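Local coordinates for MaoC-like dehydratase (Phytophthora Capsici, PDB 3KH8), which probably catalyses the hydratase 2-type addition of water to enoyl-CoA thioesters, or the reverse dehydration, using a double hot dog fold, at residues 126-131 against 250-255; 277-282 against 303-308; 86-91 against 173-178; 211-216 against 255-260; 160-165 against 194-199. All blocks are in the same frame, centred on the assembly; numbering follows the deposited sequence.

Contact 1: 126-131 against 250-255; sequences GEQSVE and HGLCSM
Met255 lies across the aliphatic part of Gln128, the two side chains crossing at about a right angle. Met255 SD lies 3.7 Å from Gln128 CG. Beyond it, the terminal methyl is a second touching atom that carries on over the strand backbone, bringing Met255 CE to 3.8 Å from Gln128 O. This reach comes from a fully stretched side chain: Met255 CG stands opposite the backbone N (chi1 -170°) and the chain stays extended from there. Leu252, one turn earlier on the helix, adds a further apolar touch, its CD2 sitting 3.8 Å from Gln128 CG. Val130 joins more loosely, with CG2 4.3 Å from Met255 CE.

The packing joins the two halves of a double hot dog fold. Strand 123-132, from the hydratase 2 N-terminal part, lies in the curved sheet, while helix 251-266 is the long helix of the MaoC-like part; the two short axes approach to 10.5 Å at 46°.

Polar bonds run beside this packing. Gln128 bends at CG, and its NE2 donates to Ser129 O at 3.2 Å, arriving from above the carbonyl plane. Its OE1 has a weak bond with His125 NE2. The strand enters through a classic beta bulge, in which Gly126 and Glu127 face Gly180. On the helix side His250 occupies the N-cap position. The His250 ring is bonded through NE2 to Asp228 O and stacked with His233; Asp228 and His233 lie in a sequence resembling the hydratase 2 signature.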
# COMPACT_ATOMS: atom_id res chain seq x y z
N GLY A 126 -14.03 14.45 -15.14
CA GLY A 126 -14.51 13.96 -16.43
C GLY A 126 -13.43 13.49 -17.38
O GLY A 126 -13.66 12.56 -18.15
N GLU A 127 -12.27 14.15 -17.34
CA GLU A 127 -11.20 13.91 -18.30
C GLU A 127 -9.82 13.98 -17.65
O GLU A 127 -9.62 14.73 -16.69
CB GLU A 127 -11.27 14.93 -19.45
CG GLU A 127 -12.51 14.81 -20.33
CD GLU A 127 -12.57 15.84 -21.45
OE1 GLU A 127 -11.61 16.63 -21.61
OE2 GLU A 127 -13.59 15.86 -22.17
N GLN A 128 -8.88 13.21 -18.18
CA GLN A 128 -7.48 13.28 -17.74
C GLN A 128 -6.52 13.07 -18.89
O GLN A 128 -6.67 12.15 -19.69
CB GLN A 128 -7.20 12.25 -16.63
CG GLN A 128 -5.80 12.40 -16.00
CD GLN A 128 -5.65 13.70 -15.24
OE1 GLN A 128 -6.49 14.05 -14.42
NE2 GLN A 128 -4.57 14.43 -15.52
N SER A 129 -5.51 13.94 -18.96
CA SER A 129 -4.43 13.81 -19.92
C SER A 129 -3.10 13.83 -19.18
O SER A 129 -2.91 14.61 -18.24
CB SER A 129 -4.48 14.94 -20.94
OG SER A 129 -3.37 14.87 -21.81
N VAL A 130 -2.19 12.94 -19.59
CA VAL A 130 -0.84 12.87 -19.03
C VAL A 130 0.17 12.81 -20.17
O VAL A 130 0.11 11.91 -21.01
CB VAL A 130 -0.66 11.65 -18.09
CG1 VAL A 130 0.76 11.59 -17.54
CG2 VAL A 130 -1.66 11.71 -16.94
N GLU A 131 1.08 13.78 -20.20
CA GLU A 131 2.16 13.79 -21.16
C GLU A 131 3.50 13.71 -20.43
O GLU A 131 3.80 14.56 -19.59
CB GLU A 131 2.11 15.06 -22.03
CG GLU A 131 3.12 15.05 -23.17
CD GLU A 131 3.16 16.35 -23.95
OE1 GLU A 131 2.33 17.25 -23.70
OE2 GLU A 131 4.04 16.47 -24.83
N HIS A 250 -11.54 4.85 -7.39
CA HIS A 250 -10.99 6.08 -7.98
C HIS A 250 -10.91 5.94 -9.49
O HIS A 250 -10.41 4.93 -9.99
CB HIS A 250 -9.55 6.32 -7.48
CG HIS A 250 -9.42 6.48 -6.00
ND1 HIS A 250 -9.67 5.45 -5.11
CD2 HIS A 250 -8.99 7.53 -5.26
CE1 HIS A 250 -9.43 5.88 -3.88
NE2 HIS A 250 -9.03 7.13 -3.94
N GLY A 251 -11.41 6.94 -10.21
CA GLY A 251 -11.26 6.98 -11.66
C GLY A 251 -9.81 6.89 -12.12
O GLY A 251 -9.50 6.23 -13.12
N LEU A 252 -8.91 7.53 -11.37
CA LEU A 252 -7.48 7.50 -11.71
C LEU A 252 -6.84 6.12 -11.50
O LEU A 252 -5.84 5.80 -12.14
CB LEU A 252 -6.70 8.59 -10.97
CG LEU A 252 -6.89 10.02 -11.52
CD1 LEU A 252 -6.25 11.05 -10.57
CD2 LEU A 252 -6.32 10.14 -12.93
N CYS A 253 -7.41 5.32 -10.59
CA CYS A 253 -6.97 3.94 -10.40
C CYS A 253 -7.35 3.10 -11.64
O CYS A 253 -6.52 2.34 -12.16
CB CYS A 253 -7.57 3.34 -9.12
SG CYS A 253 -7.02 1.64 -8.74
N SER A 254 -8.59 3.25 -12.10
CA SER A 254 -9.03 2.64 -13.36
C SER A 254 -8.13 3.03 -14.53
O SER A 254 -7.79 2.21 -15.38
CB SER A 254 -10.48 3.04 -13.68
OG SER A 254 -11.36 2.50 -12.71
N MET A 255 -7.74 4.30 -14.56
CA MET A 255 -6.81 4.80 -15.57
C MET A 255 -5.46 4.10 -15.44
O MET A 255 -4.82 3.77 -16.45
CB MET A 255 -6.66 6.32 -15.47
CG MET A 255 -5.89 6.95 -16.64
SD MET A 255 -5.77 8.73 -16.47
CE MET A 255 -4.92 9.18 -17.98

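Contact 2: 277-282 against 303-308; sequences IRVRFS and VLFQAV
Ile277 meets Phe305 through its longer branch. CG1 is placed opposite the backbone N (chi1 -177°) and CD1 extends beyond it, ending 3.6 Å from Phe305 CZ. CG1 itself lies 3.8 Å from the same Phe305 CZ, and the two side chains cross at about a right angle. Ile277 also packs against Ser259 and Leu262 of helix 251-266.

At Arg278 the strand turns its side chain away from Phe305. The guanidinium goes outward to a salt bridge with Glu321 and a hydrogen bond to Ala198 O, while the backbone pairs with Glu321 as well.

Val279 returns to the ring from the next inward position. Its CG1 approaches Phe305 CZ to 3.5 Å and Phe305 CE2 to 3.8 Å. The far end of the ring is therefore wedged between Ile277 and Val279, both methyls meeting it at an oblique angle. Phe305 has CG between its own backbone N and carbonyl carbon (chi1 71°); this torsion brings the end of the ring towards Ile277 and Val279, although the bond from CA to CB does not itself point at the other strand. The carbonyl oxygen of Val303 lies in the plane of the ring at its edge.

The two short strand axes are 8.9 Å apart at 37°, with strand 314-324 bonded to both as the intervening strand. Next-but-one strands joined by an inward aromatic ring, with Leu262 of the long helix against that ring, belong to the hydrophobic interior of a hot dog domain, where a curved antiparallel sheet wraps a helix.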
# COMPACT_ATOMS: atom_id res chain seq x y z
N ILE A 277 -1.04 9.82 -22.67
CA ILE A 277 -2.29 9.12 -22.48
C ILE A 277 -3.37 10.13 -22.11
O ILE A 277 -3.15 11.01 -21.27
CB ILE A 277 -2.16 7.98 -21.41
CG1 ILE A 277 -3.46 7.18 -21.27
CG2 ILE A 277 -1.64 8.52 -20.07
CD1 ILE A 277 -3.30 5.82 -20.61
N ARG A 278 -4.52 10.04 -22.77
CA ARG A 278 -5.69 10.85 -22.42
C ARG A 278 -6.97 10.02 -22.47
O ARG A 278 -7.11 9.13 -23.32
CB ARG A 278 -5.79 12.10 -23.29
CG ARG A 278 -5.93 11.85 -24.79
CD ARG A 278 -6.10 13.17 -25.52
NE ARG A 278 -6.11 13.02 -26.97
CZ ARG A 278 -7.11 13.41 -27.76
NH1 ARG A 278 -8.20 13.97 -27.25
NH2 ARG A 278 -7.01 13.25 -29.07
N VAL A 279 -7.89 10.30 -21.56
CA VAL A 279 -9.10 9.50 -21.41
C VAL A 279 -10.24 10.40 -20.97
O VAL A 279 -10.03 11.54 -20.55
CB VAL A 279 -8.93 8.38 -20.33
CG1 VAL A 279 -7.76 7.44 -20.66
CG2 VAL A 279 -8.76 8.97 -18.92
N ARG A 280 -11.46 9.87 -21.07
CA ARG A 280 -12.56 10.43 -20.30
C ARG A 280 -13.17 9.36 -19.42
O ARG A 280 -13.15 8.17 -19.76
CB ARG A 280 -13.61 11.13 -21.18
CG ARG A 280 -14.51 10.21 -21.97
CD ARG A 280 -15.50 11.01 -22.83
NE ARG A 280 -16.01 10.18 -23.91
CZ ARG A 280 -15.46 10.10 -25.12
NH1 ARG A 280 -14.38 10.81 -25.42
NH2 ARG A 280 -16.00 9.31 -26.03
N PHE A 281 -13.70 9.77 -18.27
CA PHE A 281 -14.34 8.86 -17.35
C PHE A 281 -15.84 8.88 -17.61
O PHE A 281 -16.50 9.90 -17.41
CB PHE A 281 -13.99 9.22 -15.91
CG PHE A 281 -12.51 9.32 -15.66
CD1 PHE A 281 -11.73 8.17 -15.56
CD2 PHE A 281 -11.89 10.56 -15.57
CE1 PHE A 281 -10.36 8.26 -15.35
CE2 PHE A 281 -10.51 10.66 -15.36
CZ PHE A 281 -9.74 9.50 -15.25
N SER A 282 -16.36 7.75 -18.07
CA SER A 282 -17.71 7.72 -18.62
C SER A 282 -18.76 7.16 -17.65
O SER A 282 -19.91 7.58 -17.69
CB SER A 282 -17.73 6.96 -19.95
OG SER A 282 -16.96 5.78 -19.86
N VAL A 303 -2.28 4.20 -30.06
CA VAL A 303 -3.23 3.16 -29.67
C VAL A 303 -4.49 3.78 -29.08
O VAL A 303 -4.42 4.60 -28.15
CB VAL A 303 -2.62 2.16 -28.66
CG1 VAL A 303 -3.63 1.07 -28.28
CG2 VAL A 303 -1.36 1.53 -29.23
N LEU A 304 -5.63 3.40 -29.63
CA LEU A 304 -6.91 3.81 -29.07
C LEU A 304 -7.41 2.70 -28.15
O LEU A 304 -7.11 1.52 -28.36
CB LEU A 304 -7.92 4.15 -30.17
CG LEU A 304 -7.47 5.23 -31.17
CD1 LEU A 304 -8.58 5.57 -32.16
CD2 LEU A 304 -6.98 6.52 -30.48
N PHE A 305 -8.13 3.09 -27.10
CA PHE A 305 -8.54 2.11 -26.09
C PHE A 305 -9.75 2.51 -25.27
O PHE A 305 -10.13 3.68 -25.20
CB PHE A 305 -7.36 1.76 -25.17
CG PHE A 305 -6.96 2.86 -24.23
CD1 PHE A 305 -6.05 3.83 -24.64
CD2 PHE A 305 -7.49 2.93 -22.94
CE1 PHE A 305 -5.67 4.85 -23.78
CE2 PHE A 305 -7.12 3.95 -22.07
CZ PHE A 305 -6.20 4.91 -22.49
N GLN A 306 -10.36 1.50 -24.65
CA GLN A 306 -11.42 1.68 -23.67
C GLN A 306 -11.15 0.74 -22.50
O GLN A 306 -10.51 -0.30 -22.67
CB GLN A 306 -12.77 1.31 -24.26
CG GLN A 306 -13.27 2.19 -25.41
CD GLN A 306 -14.60 1.70 -25.93
OE1 GLN A 306 -14.75 0.53 -26.28
NE2 GLN A 306 -15.59 2.59 -25.97
N ALA A 307 -11.62 1.11 -21.31
CA ALA A 307 -11.68 0.18 -20.19
C ALA A 307 -13.13 -0.08 -19.85
O ALA A 307 -13.94 0.84 -19.77
CB ALA A 307 -10.91 0.71 -18.99
N VAL A 308 -13.45 -1.36 -19.64
CA VAL A 308 -14.83 -1.80 -19.48
C VAL A 308 -14.94 -2.70 -18.26
O VAL A 308 -14.06 -3.52 -18.01
CB VAL A 308 -15.31 -2.58 -20.74
CG1 VAL A 308 -16.79 -2.96 -20.63
CG2 VAL A 308 -15.07 -1.77 -22.02

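Contact 3: 86-91 against 173-178; sequences LYPVCL and PVAKLI
Leu177 rests against the short 3-10 turn 87-90, touching both Pro88 and Val89. The contact lies in the N-terminal hot dog unit, and a turn packed on the inner side of the sheet is consistent with the N-terminal half of hydratase 2 relatives, where the long central helix is missing.

The leucine splits its branches over the turn. CD1 goes to the backbone, 3.9 Å from Val89 CA. CD2 goes to side chains, lying 4.2 Å from Pro88 CB and 4.4 Å from Val89 CG1. Two residues earlier on the strand Ala175 makes the other apolar touch, its CB 4.2 Å from Pro88 CB. The proline thus sits against two successive inward residues of strand 172-184, while Lys176 between them points outward to Glu131 and Gln164.

Leu177 is aimed by chi1 of -43°, which sets CG beside the backbone N, and it is flanked by Val130 and Phe167 of the adjoining strands. The strand begins with a classic beta bulge, Val174 and Ala175 both facing Phe167. The turn is held by its own backbone bonds, among them Cys90 N to Tyr87 O at 2.8 Å, and Tyr87 sets its ring edge-to-face with Tyr62 of helix 56-65.

Pro88 O serves two roles: it accepts a hydrogen bond from Leu91 N at 3.0 Å, and the methyl Leu177 CD1 packs on it at 3.6 Å.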
# COMPACT_ATOMS: atom_id res chain seq x y z
N LEU A 86 2.31 6.57 -15.07
CA LEU A 86 1.16 7.40 -14.71
C LEU A 86 1.28 8.07 -13.34
O LEU A 86 0.47 8.93 -12.99
CB LEU A 86 -0.15 6.59 -14.78
CG LEU A 86 -1.44 7.41 -14.90
CD1 LEU A 86 -1.58 8.02 -16.30
CD2 LEU A 86 -2.66 6.57 -14.56
N TYR A 87 2.29 7.69 -12.55
CA TYR A 87 2.40 8.19 -11.17
C TYR A 87 2.26 9.72 -10.98
O TYR A 87 1.64 10.15 -10.01
CB TYR A 87 3.64 7.64 -10.44
CG TYR A 87 3.77 8.18 -9.03
CD1 TYR A 87 2.86 7.81 -8.04
CD2 TYR A 87 4.78 9.08 -8.69
CE1 TYR A 87 2.96 8.31 -6.74
CE2 TYR A 87 4.88 9.60 -7.39
CZ TYR A 87 3.97 9.20 -6.43
OH TYR A 87 4.07 9.70 -5.15
N PRO A 88 2.82 10.55 -11.90
CA PRO A 88 2.67 12.00 -11.72
C PRO A 88 1.25 12.52 -11.42
O PRO A 88 1.12 13.55 -10.77
CB PRO A 88 3.19 12.56 -13.05
CG PRO A 88 4.25 11.61 -13.43
CD PRO A 88 3.74 10.25 -13.02
N VAL A 89 0.20 11.81 -11.86
CA VAL A 89 -1.19 12.21 -11.55
C VAL A 89 -1.48 12.30 -10.05
O VAL A 89 -2.41 12.99 -9.63
CB VAL A 89 -2.27 11.30 -12.21
CG1 VAL A 89 -2.09 11.26 -13.71
CG2 VAL A 89 -2.29 9.89 -11.61
N CYS A 90 -0.69 11.59 -9.24
CA CYS A 90 -0.86 11.59 -7.79
C CYS A 90 -0.23 12.79 -7.12
O CYS A 90 -0.64 13.17 -6.02
CB CYS A 90 -0.29 10.30 -7.19
SG CYS A 90 -1.23 8.84 -7.63
N LEU A 91 0.76 13.39 -7.77
CA LEU A 91 1.57 14.45 -7.15
C LEU A 91 0.81 15.73 -6.74
O LEU A 91 1.13 16.31 -5.69
CB LEU A 91 2.81 14.78 -7.99
CG LEU A 91 3.85 13.66 -8.14
CD1 LEU A 91 4.87 13.99 -9.22
CD2 LEU A 91 4.56 13.35 -6.80
N PRO A 173 11.36 20.45 -17.90
CA PRO A 173 10.03 19.83 -17.78
C PRO A 173 10.12 18.31 -17.65
O PRO A 173 10.97 17.68 -18.27
CB PRO A 173 9.35 20.20 -19.11
CG PRO A 173 10.12 21.38 -19.63
CD PRO A 173 11.53 21.13 -19.19
N VAL A 174 9.24 17.73 -16.83
CA VAL A 174 9.18 16.26 -16.71
C VAL A 174 7.81 15.70 -17.12
O VAL A 174 7.73 14.67 -17.78
CB VAL A 174 9.64 15.71 -15.31
CG1 VAL A 174 10.95 16.37 -14.86
CG2 VAL A 174 8.57 15.88 -14.25
N ALA A 175 6.73 16.39 -16.72
CA ALA A 175 5.37 15.96 -17.05
C ALA A 175 4.38 17.11 -17.16
O ALA A 175 4.48 18.11 -16.44
CB ALA A 175 4.87 14.92 -16.03
N LYS A 176 3.42 16.94 -18.06
CA LYS A 176 2.32 17.89 -18.22
C LYS A 176 1.00 17.14 -18.06
O LYS A 176 0.74 16.16 -18.77
CB LYS A 176 2.41 18.58 -19.58
CG LYS A 176 1.33 19.62 -19.84
CD LYS A 176 1.52 20.24 -21.22
CE LYS A 176 0.30 21.04 -21.63
NZ LYS A 176 0.36 21.42 -23.07
N LEU A 177 0.18 17.60 -17.12
CA LEU A 177 -1.11 17.00 -16.85
C LEU A 177 -2.22 17.99 -17.17
O LEU A 177 -2.09 19.18 -16.88
CB LEU A 177 -1.23 16.59 -15.37
CG LEU A 177 -0.07 15.89 -14.65
CD1 LEU A 177 -0.42 15.70 -13.17
CD2 LEU A 177 0.29 14.57 -15.28
N ILE A 178 -3.30 17.50 -17.77
CA ILE A 178 -4.51 18.30 -17.90
C ILE A 178 -5.69 17.52 -17.34
O ILE A 178 -6.01 16.42 -17.80
CB ILE A 178 -4.79 18.73 -19.37
CG1 ILE A 178 -3.62 19.56 -19.91
CG2 ILE A 178 -6.11 19.52 -19.45
CD1 ILE A 178 -3.58 19.66 -21.43

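Contact 4: 211-216 against 255-260; sequences DEFKTS and MGVASR
Phe213 carries its ring opposite the backbone N (chi1 177°), pointing it at the helix, while Arg260 bends at chi3 (47°) and brings its guanidinium back over that ring. The result is a cation-pi contact, with Arg260 CZ 4.1 Å from the ring centroid. The guanidinium stands on edge, its plane 88° from that of the ring. NH1 is the leading atom, over the ring centre and 3.4 Å from Phe213 CG; NH2 follows at 3.5 Å from Phe213 CD1. Arg260 is steadied by further partners: NE forms a salt bridge with Glu68, and NH1 bonds Ile66 O.

In the MaoC-like hot dog domain this joins strand 209-214, paired with strand 290-297, to the long helix 251-266. Val257, three residues before Arg260, supplies the apolar share. Its CG1 lies 3.9 Å from Phe213 CB, while its CG2 approaches the ring obliquely, 4.1 Å from Phe213 CD2.

Within the helix, Met255 O takes two donors from opposite faces of its carbonyl plane: the backbone N of Ser259 and, at 2.8 Å, Ser259 OG.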
# COMPACT_ATOMS: atom_id res chain seq x y z
N ASP A 211 -6.91 -7.17 -22.53
CA ASP A 211 -6.31 -7.55 -21.26
C ASP A 211 -7.39 -7.38 -20.21
O ASP A 211 -8.35 -6.63 -20.41
CB ASP A 211 -5.09 -6.66 -20.94
CG ASP A 211 -4.12 -7.30 -19.93
OD1 ASP A 211 -4.43 -8.38 -19.37
OD2 ASP A 211 -3.04 -6.72 -19.70
N GLU A 212 -7.27 -8.09 -19.10
CA GLU A 212 -8.20 -7.90 -17.99
C GLU A 212 -7.49 -7.97 -16.65
O GLU A 212 -6.48 -8.65 -16.50
CB GLU A 212 -9.37 -8.88 -18.05
CG GLU A 212 -8.99 -10.34 -17.87
CD GLU A 212 -10.20 -11.23 -17.62
OE1 GLU A 212 -11.25 -11.02 -18.27
OE2 GLU A 212 -10.08 -12.15 -16.78
N PHE A 213 -8.04 -7.23 -15.69
CA PHE A 213 -7.54 -7.25 -14.33
C PHE A 213 -8.71 -7.25 -13.36
O PHE A 213 -9.56 -6.36 -13.40
CB PHE A 213 -6.61 -6.06 -14.06
CG PHE A 213 -6.11 -6.01 -12.63
CD1 PHE A 213 -5.17 -6.93 -12.18
CD2 PHE A 213 -6.61 -5.05 -11.75
CE1 PHE A 213 -4.71 -6.89 -10.86
CE2 PHE A 213 -6.16 -5.01 -10.43
CZ PHE A 213 -5.22 -5.93 -9.99
N LYS A 214 -8.75 -8.28 -12.52
CA LYS A 214 -9.72 -8.39 -11.45
C LYS A 214 -9.27 -7.50 -10.30
O LYS A 214 -8.26 -7.79 -9.64
CB LYS A 214 -9.84 -9.86 -11.01
CG LYS A 214 -10.62 -10.14 -9.72
CD LYS A 214 -12.10 -9.89 -9.85
CE LYS A 214 -12.86 -10.41 -8.63
NZ LYS A 214 -12.63 -9.58 -7.40
N THR A 215 -9.98 -6.40 -10.07
CA THR A 215 -9.67 -5.54 -8.92
C THR A 215 -10.11 -6.20 -7.61
O THR A 215 -11.01 -7.04 -7.60
CB THR A 215 -10.29 -4.12 -9.04
OG1 THR A 215 -11.72 -4.20 -8.91
CG2 THR A 215 -9.93 -3.47 -10.38
N SER A 216 -9.45 -5.82 -6.52
CA SER A 216 -9.84 -6.27 -5.19
C SER A 216 -11.05 -5.46 -4.70
O SER A 216 -11.17 -4.28 -5.03
CB SER A 216 -8.67 -6.09 -4.22
OG SER A 216 -9.10 -6.23 -2.88
N MET A 255 -7.74 4.30 -14.56
CA MET A 255 -6.81 4.80 -15.57
C MET A 255 -5.46 4.10 -15.44
O MET A 255 -4.82 3.77 -16.45
CB MET A 255 -6.66 6.32 -15.47
CG MET A 255 -5.89 6.95 -16.64
SD MET A 255 -5.77 8.73 -16.47
CE MET A 255 -4.92 9.18 -17.98
N GLY A 256 -5.03 3.87 -14.19
CA GLY A 256 -3.81 3.11 -13.91
C GLY A 256 -3.88 1.69 -14.44
O GLY A 256 -2.92 1.20 -15.04
N VAL A 257 -5.02 1.03 -14.22
CA VAL A 257 -5.24 -0.34 -14.69
C VAL A 257 -5.14 -0.41 -16.22
O VAL A 257 -4.47 -1.30 -16.76
CB VAL A 257 -6.58 -0.92 -14.16
CG1 VAL A 257 -6.90 -2.26 -14.81
CG2 VAL A 257 -6.51 -1.09 -12.64
N ALA A 258 -5.80 0.53 -16.91
CA ALA A 258 -5.68 0.60 -18.38
C ALA A 258 -4.24 0.87 -18.81
O ALA A 258 -3.73 0.24 -19.75
CB ALA A 258 -6.62 1.67 -18.93
N SER A 259 -3.56 1.79 -18.11
CA SER A 259 -2.17 2.12 -18.40
C SER A 259 -1.23 0.91 -18.26
O SER A 259 -0.29 0.77 -19.04
CB SER A 259 -1.68 3.27 -17.51
OG SER A 259 -2.43 4.44 -17.75
N ARG A 260 -1.50 0.06 -17.27
CA ARG A 260 -0.74 -1.17 -17.07
C ARG A 260 -0.86 -2.09 -18.28
O ARG A 260 0.14 -2.66 -18.73
CB ARG A 260 -1.23 -1.92 -15.83
CG ARG A 260 -0.82 -1.30 -14.49
CD ARG A 260 -1.51 -2.02 -13.33
NE ARG A 260 -1.41 -3.47 -13.48
CZ ARG A 260 -2.34 -4.34 -13.08
NH1 ARG A 260 -3.45 -3.92 -12.49
NH2 ARG A 260 -2.15 -5.63 -13.29

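Contact 5: 160-165 against 194-199; sequences LMETQT and RKLPAR
A side-on, two-pronged salt bridge between Glu162 and Arg194 fastens the start of the chain connecting the two hot dog halves to strand 158-169. Arg194 NE donates to Glu162 OE1 at 2.8 Å, nearly straight at 167°. Arg194 NH2 donates to Glu162 OE2 at 2.9 Å, again close to linear. Both oxygens lie near the guanidinium plane and are met on their syn sides, although the carboxylate is twisted, the two planes being 38° apart. The grip of two parallel bonds fixes the rotation of the glutamate end. Arg194 reaches it with CG set between the backbone N and the carbonyl carbon (chi1 60°), after which the chain bends at chi2.

Leu196 closes in beside the carboxylate, its CD2 3.4 Å from Glu162 OE1. Pro197 covers part of one guanidinium face, with CD 3.5 Å above the plane and offset toward the rim. Ser151 OG ties both partners together, bonding Glu162 OE1 and the backbone N of Arg194. Glu127 brings a second carboxylate near Glu162, so the arginine probably also eases the crowding of negative charge.

Strand 158-169 lies between strands 141-154 and 172-184 in the sheet. Segment 194-199 passes over these strands: Arg194 packs on Ile150 and Ile178, and farther along Ala198 O is bonded to Arg278 of strand 274-281.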
# COMPACT_ATOMS: atom_id res chain seq x y z
N LEU A 160 -17.14 22.50 -18.80
CA LEU A 160 -15.86 21.80 -18.70
C LEU A 160 -14.73 22.75 -18.31
O LEU A 160 -14.34 23.62 -19.10
CB LEU A 160 -15.51 21.05 -19.99
CG LEU A 160 -14.17 20.29 -19.98
CD1 LEU A 160 -14.24 19.03 -19.12
CD2 LEU A 160 -13.71 19.96 -21.39
N MET A 161 -14.24 22.59 -17.09
CA MET A 161 -13.07 23.33 -16.62
C MET A 161 -11.82 22.46 -16.75
O MET A 161 -11.75 21.37 -16.19
CB MET A 161 -13.25 23.80 -15.17
CG MET A 161 -12.15 24.73 -14.69
SD MET A 161 -12.42 25.39 -13.03
CE MET A 161 -12.03 23.98 -12.00
N GLU A 162 -10.83 22.95 -17.50
CA GLU A 162 -9.57 22.25 -17.65
C GLU A 162 -8.47 22.90 -16.82
O GLU A 162 -8.21 24.10 -16.96
CB GLU A 162 -9.15 22.18 -19.12
CG GLU A 162 -10.05 21.32 -20.00
CD GLU A 162 -9.45 21.08 -21.38
OE1 GLU A 162 -8.96 22.05 -22.01
OE2 GLU A 162 -9.46 19.92 -21.84
N THR A 163 -7.85 22.11 -15.95
CA THR A 163 -6.75 22.57 -15.10
C THR A 163 -5.46 21.86 -15.50
O THR A 163 -5.36 20.63 -15.43
CB THR A 163 -7.05 22.34 -13.60
OG1 THR A 163 -8.23 23.06 -13.23
CG2 THR A 163 -5.88 22.81 -12.72
N GLN A 164 -4.48 22.66 -15.92
CA GLN A 164 -3.19 22.15 -16.35
C GLN A 164 -2.18 22.18 -15.20
O GLN A 164 -2.15 23.13 -14.41
CB GLN A 164 -2.67 22.99 -17.52
CG GLN A 164 -1.30 22.59 -18.04
CD GLN A 164 -0.86 23.45 -19.21
OE1 GLN A 164 -1.51 23.48 -20.25
NE2 GLN A 164 0.26 24.15 -19.05
N THR A 165 -1.38 21.13 -15.11
CA THR A 165 -0.27 21.07 -14.16
C THR A 165 1.00 20.70 -14.91
O THR A 165 1.05 19.69 -15.60
CB THR A 165 -0.54 20.05 -13.03
OG1 THR A 165 -1.73 20.42 -12.33
CG2 THR A 165 0.63 20.01 -12.05
N ARG A 194 -8.13 26.65 -24.26
CA ARG A 194 -7.11 26.18 -25.20
C ARG A 194 -7.77 25.52 -26.41
O ARG A 194 -8.90 25.05 -26.34
CB ARG A 194 -6.17 25.18 -24.52
CG ARG A 194 -6.87 23.92 -23.99
CD ARG A 194 -6.01 22.68 -24.10
NE ARG A 194 -6.74 21.50 -23.64
CZ ARG A 194 -6.34 20.24 -23.79
NH1 ARG A 194 -5.19 19.97 -24.40
NH2 ARG A 194 -7.09 19.25 -23.33
N LYS A 195 -7.04 25.50 -27.52
CA LYS A 195 -7.44 24.74 -28.69
C LYS A 195 -7.40 23.25 -28.33
O LYS A 195 -6.33 22.70 -28.03
CB LYS A 195 -6.50 25.04 -29.87
CG LYS A 195 -6.69 24.17 -31.11
CD LYS A 195 -8.00 24.47 -31.83
CE LYS A 195 -8.06 23.76 -33.18
NZ LYS A 195 -9.45 23.70 -33.70
N LEU A 196 -8.57 22.62 -28.33
CA LEU A 196 -8.69 21.22 -27.93
C LEU A 196 -8.18 20.28 -29.02
O LEU A 196 -8.38 20.55 -30.21
CB LEU A 196 -10.14 20.88 -27.58
CG LEU A 196 -10.89 21.72 -26.54
CD1 LEU A 196 -12.35 21.29 -26.48
CD2 LEU A 196 -10.25 21.66 -25.15
N PRO A 197 -7.52 19.18 -28.63
CA PRO A 197 -7.12 18.16 -29.60
C PRO A 197 -8.34 17.46 -30.20
O PRO A 197 -9.44 17.56 -29.65
CB PRO A 197 -6.29 17.17 -28.76
CG PRO A 197 -6.78 17.35 -27.38
CD PRO A 197 -7.13 18.81 -27.26
N ALA A 198 -8.14 16.76 -31.31
CA ALA A 198 -9.21 16.03 -31.98
C ALA A 198 -9.90 15.05 -31.04
O ALA A 198 -9.25 14.40 -30.22
CB ALA A 198 -8.66 15.30 -33.20
N ARG A 199 -11.23 14.97 -31.17
CA ARG A 199 -12.02 13.99 -30.43
C ARG A 199 -11.62 12.58 -30.83
O ARG A 199 -11.50 12.27 -32.02
CB ARG A 199 -13.52 14.20 -30.69
CG ARG A 199 -14.41 13.03 -30.27
CD ARG A 199 -15.90 13.39 -30.31
NE ARG A 199 -16.24 14.44 -29.34
CZ ARG A 199 -16.33 14.26 -28.02
NH1 ARG A 199 -16.11 13.06 -27.48
NH2 ARG A 199 -16.65 15.28 -27.24

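Overall arrangement
All five contacts reach the same curved antiparallel sheet. Along the chain, contact 3 closes before contacts 4 and 2 open in turn; contact 5 is nested inside the loop closed by contact 1. Contact 1, about 2 Å from the chain's centre, bridges the halves where strands 123-132 and 274-281 pair. Contacts 1 and 4 share Met255 and helix 251-266, which also flanks contact 2, about 9 Å from contact 1 between centres. Contacts 2 and 4 lie in the MaoC-like half and contact 3 in the N-terminal half; contact 5, on a strand neighbouring that of contact 3, anchors the connection. Contacts 4 and 5, about 25 Å apart between centres, lie on opposite sides of the chain's centre.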